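Local structure of shikimate dehydrogenase (NADP(+)) (Thermus thermophilus, 2CY0) at residues V84-Q89 with R241-L246; E194-E199 with K221-Q226. The protein catalyses the reversible NADPH-linked reduction of 3-dehydroshikimate to shikimate, the fourth step of the chorismate pathway. One frame throughout, in Å; residues are numbered along the deposited sequence.

Contact 1 (V84-Q89 with R241-L246)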
loop_
_atom_site.group_PDB
_atom_site.type_symbol
_atom_site.label_atom_id
_atom_site.label_comp_id
_atom_site.label_asym_id
_atom_site.label_seq_id
_atom_site.Cartn_x
_atom_site.Cartn_y
_atom_site.Cartn_z
ATOM N N VAL B 84 -8.573 7.491 11.856
ATOM C CA VAL B 84 -8.281 6.662 10.695
ATOM C C VAL B 84 -9.583 6.004 10.233
ATOM O O VAL B 84 -10.283 5.366 11.028
ATOM C CB VAL B 84 -7.250 5.558 11.035
ATOM C CG1 VAL B 84 -7.199 4.528 9.925
ATOM C CG2 VAL B 84 -5.869 6.179 11.219
ATOM N N ASN B 85 -9.908 6.171 8.954
ATOM C CA ASN B 85 -11.123 5.591 8.381
ATOM C C ASN B 85 -10.772 4.488 7.390
ATOM O O ASN B 85 -11.633 3.707 6.982
ATOM C CB ASN B 85 -11.931 6.669 7.656
ATOM C CG ASN B 85 -11.393 6.965 6.263
ATOM O OD1 ASN B 85 -10.182 7.055 6.055
ATOM N ND2 ASN B 85 -12.297 7.124 5.302
ATOM N N THR B 86 -9.500 4.423 7.010
ATOM C CA THR B 86 -9.058 3.426 6.048
ATOM C C THR B 86 -7.777 2.713 6.455
ATOM O O THR B 86 -6.739 3.337 6.671
ATOM C CB THR B 86 -8.866 4.069 4.666
ATOM O OG1 THR B 86 -10.075 4.746 4.291
ATOM C CG2 THR B 86 -8.535 3.008 3.625
ATOM N N VAL B 87 -7.867 1.391 6.551
ATOM C CA VAL B 87 -6.733 0.560 6.923
ATOM C C VAL B 87 -6.370 -0.374 5.773
ATOM O O VAL B 87 -7.243 -1.009 5.183
ATOM C CB VAL B 87 -7.055 -0.292 8.175
ATOM C CG1 VAL B 87 -5.865 -1.173 8.531
ATOM C CG2 VAL B 87 -7.411 0.616 9.344
ATOM N N LEU B 88 -5.076 -0.437 5.465
ATOM C CA LEU B 88 -4.532 -1.283 4.403
ATOM C C LEU B 88 -3.663 -2.377 5.019
ATOM O O LEU B 88 -2.840 -2.095 5.891
ATOM C CB LEU B 88 -3.668 -0.442 3.453
ATOM C CG LEU B 88 -2.719 -1.211 2.528
ATOM C CD1 LEU B 88 -3.514 -2.065 1.551
ATOM C CD2 LEU B 88 -1.843 -0.222 1.769
ATOM N N GLN B 89 -3.837 -3.615 4.557
ATOM C CA GLN B 89 -3.055 -4.745 5.062
ATOM C C GLN B 89 -2.125 -5.305 3.993
ATOM O O GLN B 89 -2.562 -5.726 2.924
ATOM C CB GLN B 89 -3.980 -5.854 5.569
ATOM C CG GLN B 89 -3.256 -7.075 6.145
ATOM C CD GLN B 89 -2.738 -8.021 5.078
ATOM O OE1 GLN B 89 -1.529 -8.150 4.870
ATOM N NE2 GLN B 89 -3.657 -8.687 4.392
ATOM N N ARG B 241 -9.062 2.709 -4.185
ATOM C CA ARG B 241 -7.835 2.947 -4.954
ATOM C C ARG B 241 -6.640 2.611 -4.073
ATOM O O ARG B 241 -5.650 2.019 -4.512
ATOM C CB ARG B 241 -7.713 4.422 -5.371
ATOM C CG ARG B 241 -6.480 4.692 -6.246
ATOM C CD ARG B 241 -6.003 6.143 -6.238
ATOM N NE ARG B 241 -5.096 6.379 -7.360
ATOM C CZ ARG B 241 -3.953 7.062 -7.300
ATOM N NH1 ARG B 241 -3.541 7.602 -6.161
ATOM N NH2 ARG B 241 -3.209 7.194 -8.390
ATOM N N LEU B 242 -6.749 3.013 -2.816
ATOM C CA LEU B 242 -5.708 2.788 -1.838
ATOM C C LEU B 242 -5.425 1.287 -1.662
ATOM O O LEU B 242 -4.273 0.860 -1.603
ATOM C CB LEU B 242 -6.152 3.420 -0.526
ATOM C CG LEU B 242 -5.110 3.662 0.550
ATOM C CD1 LEU B 242 -5.581 4.787 1.459
ATOM C CD2 LEU B 242 -4.880 2.375 1.324
ATOM N N TRP B 243 -6.482 0.487 -1.598
ATOM C CA TRP B 243 -6.326 -0.951 -1.429
ATOM C C TRP B 243 -5.873 -1.685 -2.679
ATOM O O TRP B 243 -5.087 -2.621 -2.592
ATOM C CB TRP B 243 -7.641 -1.582 -0.974
ATOM C CG TRP B 243 -8.144 -1.076 0.332
ATOM C CD1 TRP B 243 -7.405 -0.789 1.441
ATOM C CD2 TRP B 243 -9.506 -0.838 0.681
ATOM N NE1 TRP B 243 -8.227 -0.388 2.466
ATOM C CE2 TRP B 243 -9.523 -0.410 2.026
ATOM C CE3 TRP B 243 -10.719 -0.946 -0.010
ATOM C CZ2 TRP B 243 -10.704 -0.088 2.691
ATOM C CZ3 TRP B 243 -11.891 -0.625 0.647
ATOM C CH2 TRP B 243 -11.875 -0.201 1.989
ATOM N N THR B 244 -6.359 -1.259 -3.841
ATOM C CA THR B 244 -6.045 -1.955 -5.082
ATOM C C THR B 244 -5.264 -1.192 -6.145
ATOM O O THR B 244 -4.617 -1.798 -6.999
ATOM C CB THR B 244 -7.335 -2.441 -5.747
ATOM O OG1 THR B 244 -8.053 -1.313 -6.261
ATOM C CG2 THR B 244 -8.223 -3.164 -4.738
ATOM N N GLY B 245 -5.338 0.132 -6.104
ATOM C CA GLY B 245 -4.664 0.923 -7.110
ATOM C C GLY B 245 -5.639 1.317 -8.211
ATOM O O GLY B 245 -5.285 2.060 -9.127
ATOM N N LEU B 246 -6.868 0.814 -8.128
ATOM C CA LEU B 246 -7.890 1.130 -9.121
ATOM C C LEU B 246 -8.951 2.033 -8.497
ATOM O O LEU B 246 -9.429 1.767 -7.392
ATOM C CB LEU B 246 -8.562 -0.144 -9.640
ATOM C CG LEU B 246 -7.746 -1.175 -10.421
ATOM C CD1 LEU B 246 -6.709 -1.808 -9.514
ATOM C CD2 LEU B 246 -8.678 -2.243 -10.959
#
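W243 NE1 donates a hydrogen bond of 3.0 Å to V87 O. It joins the last turn of helix 229-244 to strand 86-90, where the helix packs on the mixed sheet of the substrate-binding domain. The bond is bent, with an angle of 140° at the hydrogen. The donor lies above the carbonyl plane. The indole is also held by its neighbours: it stacks with F4 and meets the ring of H20. T86 comes obliquely to the same ring, with CG2 3.6 Å from W243 NE1. N85, which binds shikimate, and T86 form a classic beta bulge opposite F97, at the start of the strand. Farther along the strand, L88 CG sits anti to the backbone N (chi1 164°). With this torsion and chi2 near 65°, L88 CD1 comes to the edge of the indole, 4.1 Å from W243 CD1. L242 reaches toward the strand between T86 and L88, with CD1 4.1 Å from T86 CG2. The helix end also lies at the dimer interface: L242 O accepts from R55 NH2 of the second subunit, and L88 packs on L88 of that subunit. The tightest apolar touch between L88 and L242 is L88 CB on L242 CD2, at 3.7 Å.

Contact 2 (E194-E199 with K221-Q226); sequences ELFPEE and KGLKVQ
A Schellman motif at G222 ends helix 213-220, the helix of a beta-alpha-beta unit in the Rossmann-type NADP-binding domain. The unit joins strand 201-204 to strand 224-226, the outermost strand on that side of the parallel sheet. Segment 194-199, a 3-10 turn and then loop, leads into strand 201-204, and it packs against the turn between helix and last strand. G222, with phi 105°, reverses the chain after the helix. The chain then turns L223 toward the approach segment, and L223 has the largest share of the contact. Its two methyls have different partners. L223 CD2 comes to the edge of the F196 ring, near the ring plane, 3.8 Å from F196 CD1. The modelled position of CD2 is doubtful, because it sits too close to P197 CG. L223 CD1 lies 3.5 Å from the backbone P197 O. The P197 ring crosses the leucine at about a right angle. L175 of strand 174-177 touches both F196 and P197, and A218 of the helix touches F196, so the phenyl ring is buried. Nearer the surface, K221 lays its CG 4.0 Å from F196 CB. The lysine chain is bent at chi2 (-66°) and again at chi4 (53°), which brings its end back beside the start of the approach segment. It makes no salt bridge there: K221 NZ is 6.7 Å from E194 OE2. The carboxylate of E198 turns to another partner, and its OE1 forms a salt bridge with R173 NH2.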
loop_
_atom_site.group_PDB
_atom_site.type_symbol
_atom_site.label_atom_id
_atom_site.label_comp_id
_atom_site.label_asym_id
_atom_site.label_seq_id
_atom_site.Cartn_x
_atom_site.Cartn_y
_atom_site.Cartn_z
ATOM N N GLU B 194 -31.351 33.612 8.716
ATOM C CA GLU B 194 -30.879 34.988 8.761
ATOM C C GLU B 194 -29.357 35.136 8.824
ATOM O O GLU B 194 -28.823 36.185 8.477
ATOM C CB GLU B 194 -31.513 35.715 9.950
ATOM C CG GLU B 194 -33.040 35.629 10.027
ATOM C CD GLU B 194 -33.529 34.366 10.716
ATOM O OE1 GLU B 194 -32.740 33.743 11.456
ATOM O OE2 GLU B 194 -34.709 34.004 10.535
ATOM N N LEU B 195 -28.661 34.096 9.259
ATOM C CA LEU B 195 -27.209 34.157 9.351
ATOM C C LEU B 195 -26.531 33.552 8.125
ATOM O O LEU B 195 -25.306 33.445 8.071
ATOM C CB LEU B 195 -26.743 33.440 10.621
ATOM C CG LEU B 195 -27.291 34.044 11.913
ATOM C CD1 LEU B 195 -26.809 33.247 13.112
ATOM C CD2 LEU B 195 -26.843 35.496 12.014
ATOM N N PHE B 196 -27.332 33.165 7.136
ATOM C CA PHE B 196 -26.789 32.568 5.926
ATOM C C PHE B 196 -25.994 33.527 5.062
ATOM O O PHE B 196 -26.379 34.682 4.863
ATOM C CB PHE B 196 -27.907 31.928 5.099
ATOM C CG PHE B 196 -28.023 30.453 5.312
ATOM C CD1 PHE B 196 -27.148 29.577 4.678
ATOM C CD2 PHE B 196 -28.968 29.936 6.189
ATOM C CE1 PHE B 196 -27.199 28.210 4.932
ATOM C CE2 PHE B 196 -29.028 28.568 6.452
ATOM C CZ PHE B 196 -28.145 27.702 5.816
ATOM N N PRO B 197 -24.857 33.055 4.541
ATOM C CA PRO B 197 -24.012 33.885 3.697
ATOM C C PRO B 197 -24.746 34.601 2.591
ATOM O O PRO B 197 -25.826 34.224 2.150
ATOM C CB PRO B 197 -22.936 32.911 3.199
ATOM C CG PRO B 197 -23.560 31.566 3.380
ATOM C CD PRO B 197 -24.279 31.712 4.684
ATOM N N GLU B 198 -24.097 35.664 2.158
ATOM C CA GLU B 198 -24.577 36.565 1.131
ATOM C C GLU B 198 -24.378 35.911 -0.230
ATOM O O GLU B 198 -25.309 35.820 -1.021
ATOM C CB GLU B 198 -23.805 37.883 1.302
ATOM C CG GLU B 198 -23.813 38.252 2.815
ATOM C CD GLU B 198 -22.622 39.075 3.241
ATOM O OE1 GLU B 198 -21.642 39.151 2.463
ATOM O OE2 GLU B 198 -22.644 39.608 4.375
ATOM N N GLU B 199 -23.160 35.447 -0.479
ATOM C CA GLU B 199 -22.787 34.771 -1.722
ATOM C C GLU B 199 -22.098 33.478 -1.307
ATOM O O GLU B 199 -21.793 33.317 -0.123
ATOM C CB GLU B 199 -21.785 35.618 -2.502
ATOM C CG GLU B 199 -22.352 36.812 -3.217
ATOM C CD GLU B 199 -21.790 36.935 -4.616
ATOM O OE1 GLU B 199 -20.571 37.176 -4.750
ATOM O OE2 GLU B 199 -22.566 36.776 -5.582
ATOM N N LYS B 221 -31.571 30.816 -0.311
ATOM C CA LYS B 221 -30.794 32.051 -0.248
ATOM C C LYS B 221 -29.963 32.324 -1.494
ATOM O O LYS B 221 -29.484 33.441 -1.686
ATOM C CB LYS B 221 -29.894 32.042 0.988
ATOM C CG LYS B 221 -30.635 32.433 2.253
ATOM C CD LYS B 221 -31.072 33.895 2.174
ATOM C CE LYS B 221 -32.107 34.248 3.237
ATOM N NZ LYS B 221 -31.661 33.885 4.608
ATOM N N GLY B 222 -29.789 31.309 -2.336
ATOM C CA GLY B 222 -29.031 31.502 -3.559
ATOM C C GLY B 222 -27.635 30.917 -3.557
ATOM O O GLY B 222 -26.860 31.172 -4.479
ATOM N N LEU B 223 -27.308 30.140 -2.527
ATOM C CA LEU B 223 -25.995 29.510 -2.424
ATOM C C LEU B 223 -25.976 28.198 -3.216
ATOM O O LEU B 223 -27.016 27.554 -3.382
ATOM C CB LEU B 223 -25.668 29.224 -0.955
ATOM C CG LEU B 223 -25.185 30.349 -0.031
ATOM C CD1 LEU B 223 -26.034 31.593 -0.181
ATOM C CD2 LEU B 223 -25.218 29.836 1.394
ATOM N N LYS B 224 -24.810 27.817 -3.736
ATOM C CA LYS B 224 -24.699 26.547 -4.457
ATOM C C LYS B 224 -24.700 25.539 -3.312
ATOM O O LYS B 224 -24.254 25.856 -2.211
ATOM C CB LYS B 224 -23.364 26.429 -5.208
ATOM C CG LYS B 224 -23.056 27.535 -6.201
ATOM C CD LYS B 224 -21.570 27.519 -6.584
ATOM C CE LYS B 224 -21.363 27.181 -8.052
ATOM N NZ LYS B 224 -20.214 27.941 -8.625
ATOM N N VAL B 225 -25.201 24.336 -3.543
ATOM C CA VAL B 225 -25.218 23.362 -2.465
ATOM C C VAL B 225 -24.781 21.971 -2.912
ATOM O O VAL B 225 -24.828 21.637 -4.089
ATOM C CB VAL B 225 -26.625 23.255 -1.829
ATOM C CG1 VAL B 225 -27.000 24.571 -1.166
ATOM C CG2 VAL B 225 -27.651 22.880 -2.886
ATOM N N GLN B 226 -24.338 21.175 -1.949
ATOM C CA GLN B 226 -23.915 19.812 -2.219
ATOM C C GLN B 226 -24.369 18.962 -1.040
ATOM O O GLN B 226 -24.213 19.357 0.120
ATOM C CB GLN B 226 -22.387 19.738 -2.371
ATOM C CG GLN B 226 -21.879 18.379 -2.847
ATOM C CD GLN B 226 -20.382 18.373 -3.143
ATOM O OE1 GLN B 226 -19.551 18.382 -2.235
ATOM N NE2 GLN B 226 -20.038 18.366 -4.423
#

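The two contacts lie on opposite sides of the chain's centre. Their own centres are about 35 Å apart, and their nearest atoms about 15 Å. Contact 1 belongs to the substrate-binding domain and contact 2 to the far edge of the NADP-binding domain. The chain links them directly: strand 224-226 of contact 2 is followed by helix 229-244, whose end forms contact 1. On the way from Q226 to R241 the chain passes G228, which binds NADP(+), and, within the helix, Q235, which binds shikimate. Contact 1 borders the substrate site. Its strand segment includes N85, and the side chain of T86 is about 5 Å from that of Q235 and about 7 Å from that of D100. Contact 2 is remote from the substrate and cofactor residues.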